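Local coordinates for hypothetical protein PA3499 (Pseudomonas aeruginosa, PDB 2IG8), which is of unknown function but belongs to the YjgF-like clan of small alpha/beta proteins and forms an assembly of three copies, at residues 81-86 / 96-101. Sequence-based numbering, arbitrary orientation.
Sequences LNVYVT and RARQEF
Leu81 reaches from the strand toward the helix and lays its methyl CD1 against the aliphatic part of Arg98, 4.0 Å from Arg98 CD. The two side chains run past each other in opposite directions, one coming off the sheet, the other off the helix. Ile128 and Ala130 also touch Leu81, from the neighbouring strand 126-133.

Asn82 leaves its backbone away from the helix, in the usual alternation of a beta strand, and takes no part in the contact. Strand 78-85, helix 91-101 and the parallel strand 110-115 follow one another as a beta-alpha-beta unit, with the helix packed on one side of the sheet, and it is the first strand and the helix of this unit that meet here. Their backbones come closest at Leu81 CA and Arg98 CA, 10.1 Å apart, and the arginine, the one long side chain of the three that meet, spans most of that gap.

Val83 points to the helix side again. Its CG2 comes obliquely to the guanidinium, 4.3 Å from Arg98 NH2. The arginine gets there by a bend at chi3 (-72°), which takes NE out of the extended path of CB, CG and CD. That buried head has polar partners too: NH2 makes a weak hydrogen bond to Ser111 OG, which is also hydrogen-bonded to Leu81 O, while NE makes another weak one to Ser19 OG of the second subunit, whose Trp20 packs on Arg98.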
loop_
_atom_site.group_PDB
_atom_site.type_symbol
_atom_site.label_atom_id
_atom_site.label_comp_id
_atom_site.label_asym_id
_atom_site.label_seq_id
_atom_site.Cartn_x
_atom_site.Cartn_y
_atom_site.Cartn_z
ATOM N N LEU B 81 -8.139 -4.414 1.629
ATOM C CA LEU B 81 -8.461 -3.800 0.342
ATOM C C LEU B 81 -8.059 -2.333 0.402
ATOM O O LEU B 81 -8.637 -1.553 1.180
ATOM C CB LEU B 81 -9.958 -3.897 0.067
ATOM C CG LEU B 81 -10.589 -5.276 0.011
ATOM C CD1 LEU B 81 -12.137 -5.191 -0.043
ATOM C CD2 LEU B 81 -10.073 -6.043 -1.153
ATOM N N ASN B 82 -7.047 -1.956 -0.366
ATOM C CA ASN B 82 -6.730 -0.547 -0.502
ATOM C C ASN B 82 -7.368 0.008 -1.761
ATOM O O ASN B 82 -7.174 -0.523 -2.859
ATOM C CB ASN B 82 -5.248 -0.324 -0.457
ATOM C CG ASN B 82 -4.678 -0.591 0.933
ATOM O OD1 ASN B 82 -5.418 -0.627 1.934
ATOM N ND2 ASN B 82 -3.422 -0.826 0.998
ATOM N N VAL B 83 -8.130 1.076 -1.583
ATOM C CA VAL B 83 -9.045 1.541 -2.613
ATOM C C VAL B 83 -8.628 2.942 -3.015
ATOM O O VAL B 83 -8.432 3.823 -2.153
ATOM C CB VAL B 83 -10.489 1.555 -2.102
ATOM C CG1 VAL B 83 -11.446 2.031 -3.233
ATOM C CG2 VAL B 83 -10.852 0.163 -1.545
ATOM N N TYR B 84 -8.438 3.125 -4.312
ATOM C CA TYR B 84 -8.062 4.413 -4.866
ATOM C C TYR B 84 -9.204 4.859 -5.748
ATOM O O TYR B 84 -9.518 4.184 -6.732
ATOM C CB TYR B 84 -6.797 4.278 -5.716
ATOM C CG TYR B 84 -5.688 3.624 -4.984
ATOM C CD1 TYR B 84 -4.957 4.344 -4.058
ATOM C CD2 TYR B 84 -5.379 2.270 -5.176
ATOM C CE1 TYR B 84 -3.943 3.741 -3.327
ATOM C CE2 TYR B 84 -4.350 1.661 -4.440
ATOM C CZ TYR B 84 -3.640 2.403 -3.533
ATOM O OH TYR B 84 -2.591 1.852 -2.800
ATOM N N VAL B 85 -9.799 6.001 -5.406
ATOM C CA VAL B 85 -10.917 6.571 -6.142
ATOM C C VAL B 85 -10.512 7.893 -6.768
ATOM O O VAL B 85 -9.644 8.609 -6.261
ATOM C CB VAL B 85 -12.184 6.770 -5.229
ATOM C CG1 VAL B 85 -12.663 5.444 -4.667
ATOM C CG2 VAL B 85 -11.928 7.840 -4.099
ATOM N N THR B 86 -11.125 8.238 -7.896
ATOM C CA THR B 86 -10.878 9.537 -8.484
ATOM C C THR B 86 -11.731 10.645 -7.872
ATOM O O THR B 86 -11.409 11.816 -8.029
ATOM C CB THR B 86 -11.096 9.520 -10.014
ATOM O OG1 THR B 86 -12.420 9.061 -10.286
ATOM C CG2 THR B 86 -10.057 8.614 -10.684
ATOM N N ARG B 96 -21.222 0.401 -0.609
ATOM C CA ARG B 96 -22.363 -0.364 -1.071
ATOM C C ARG B 96 -21.925 -1.609 -1.813
ATOM O O ARG B 96 -22.456 -2.661 -1.560
ATOM C CB ARG B 96 -23.207 0.457 -2.023
ATOM C CG ARG B 96 -24.258 1.259 -1.367
ATOM C CD ARG B 96 -25.133 1.922 -2.420
ATOM N NE ARG B 96 -26.175 2.765 -1.813
ATOM C CZ ARG B 96 -25.960 3.944 -1.231
ATOM N NH1 ARG B 96 -24.715 4.472 -1.110
ATOM N NH2 ARG B 96 -27.008 4.592 -0.760
ATOM N N ALA B 97 -20.925 -1.460 -2.687
ATOM C CA ALA B 97 -20.335 -2.581 -3.427
ATOM C C ALA B 97 -19.806 -3.668 -2.477
ATOM O O ALA B 97 -20.090 -4.858 -2.637
ATOM C CB ALA B 97 -19.231 -2.104 -4.343
ATOM N N ARG B 98 -19.068 -3.235 -1.454
ATOM C CA ARG B 98 -18.564 -4.146 -0.461
ATOM C C ARG B 98 -19.671 -4.858 0.315
ATOM O O ARG B 98 -19.574 -6.083 0.552
ATOM C CB ARG B 98 -17.609 -3.434 0.479
ATOM C CG ARG B 98 -16.270 -3.175 -0.170
ATOM C CD ARG B 98 -15.236 -2.744 0.848
ATOM N NE ARG B 98 -15.481 -1.397 1.340
ATOM C CZ ARG B 98 -14.537 -0.561 1.774
ATOM N NH1 ARG B 98 -14.883 0.652 2.179
ATOM N NH2 ARG B 98 -13.263 -0.920 1.817
ATOM N N GLN B 99 -20.717 -4.143 0.697
ATOM C CA GLN B 99 -21.816 -4.794 1.426
ATOM C C GLN B 99 -22.410 -5.909 0.567
ATOM O O GLN B 99 -22.721 -6.994 1.059
ATOM C CB GLN B 99 -22.902 -3.800 1.823
ATOM C CG GLN B 99 -22.438 -2.832 2.927
ATOM C CD GLN B 99 -22.388 -3.444 4.313
ATOM O OE1 GLN B 99 -22.848 -4.556 4.547
ATOM N NE2 GLN B 99 -21.806 -2.706 5.248
ATOM N N GLU B 100 -22.541 -5.664 -0.734
ATOM C CA GLU B 100 -23.136 -6.666 -1.610
ATOM C C GLU B 100 -22.199 -7.833 -1.876
ATOM O O GLU B 100 -22.610 -8.982 -1.802
ATOM C CB GLU B 100 -23.633 -6.006 -2.911
ATOM C CG GLU B 100 -24.747 -5.041 -2.632
ATOM C CD GLU B 100 -25.170 -4.177 -3.833
ATOM O OE1 GLU B 100 -24.484 -4.183 -4.884
ATOM O OE2 GLU B 100 -26.189 -3.469 -3.667
ATOM N N PHE B 101 -20.929 -7.536 -2.149
ATOM C CA PHE B 101 -19.911 -8.542 -2.449
ATOM C C PHE B 101 -19.654 -9.460 -1.260
ATOM O O PHE B 101 -19.467 -10.667 -1.421
ATOM C CB PHE B 101 -18.621 -7.835 -2.861
ATOM C CG PHE B 101 -17.517 -8.759 -3.339
ATOM C CD1 PHE B 101 -17.593 -9.371 -4.573
ATOM C CD2 PHE B 101 -16.399 -8.962 -2.579
ATOM C CE1 PHE B 101 -16.571 -10.200 -5.018
ATOM C CE2 PHE B 101 -15.347 -9.769 -3.031
ATOM C CZ PHE B 101 -15.455 -10.386 -4.262
#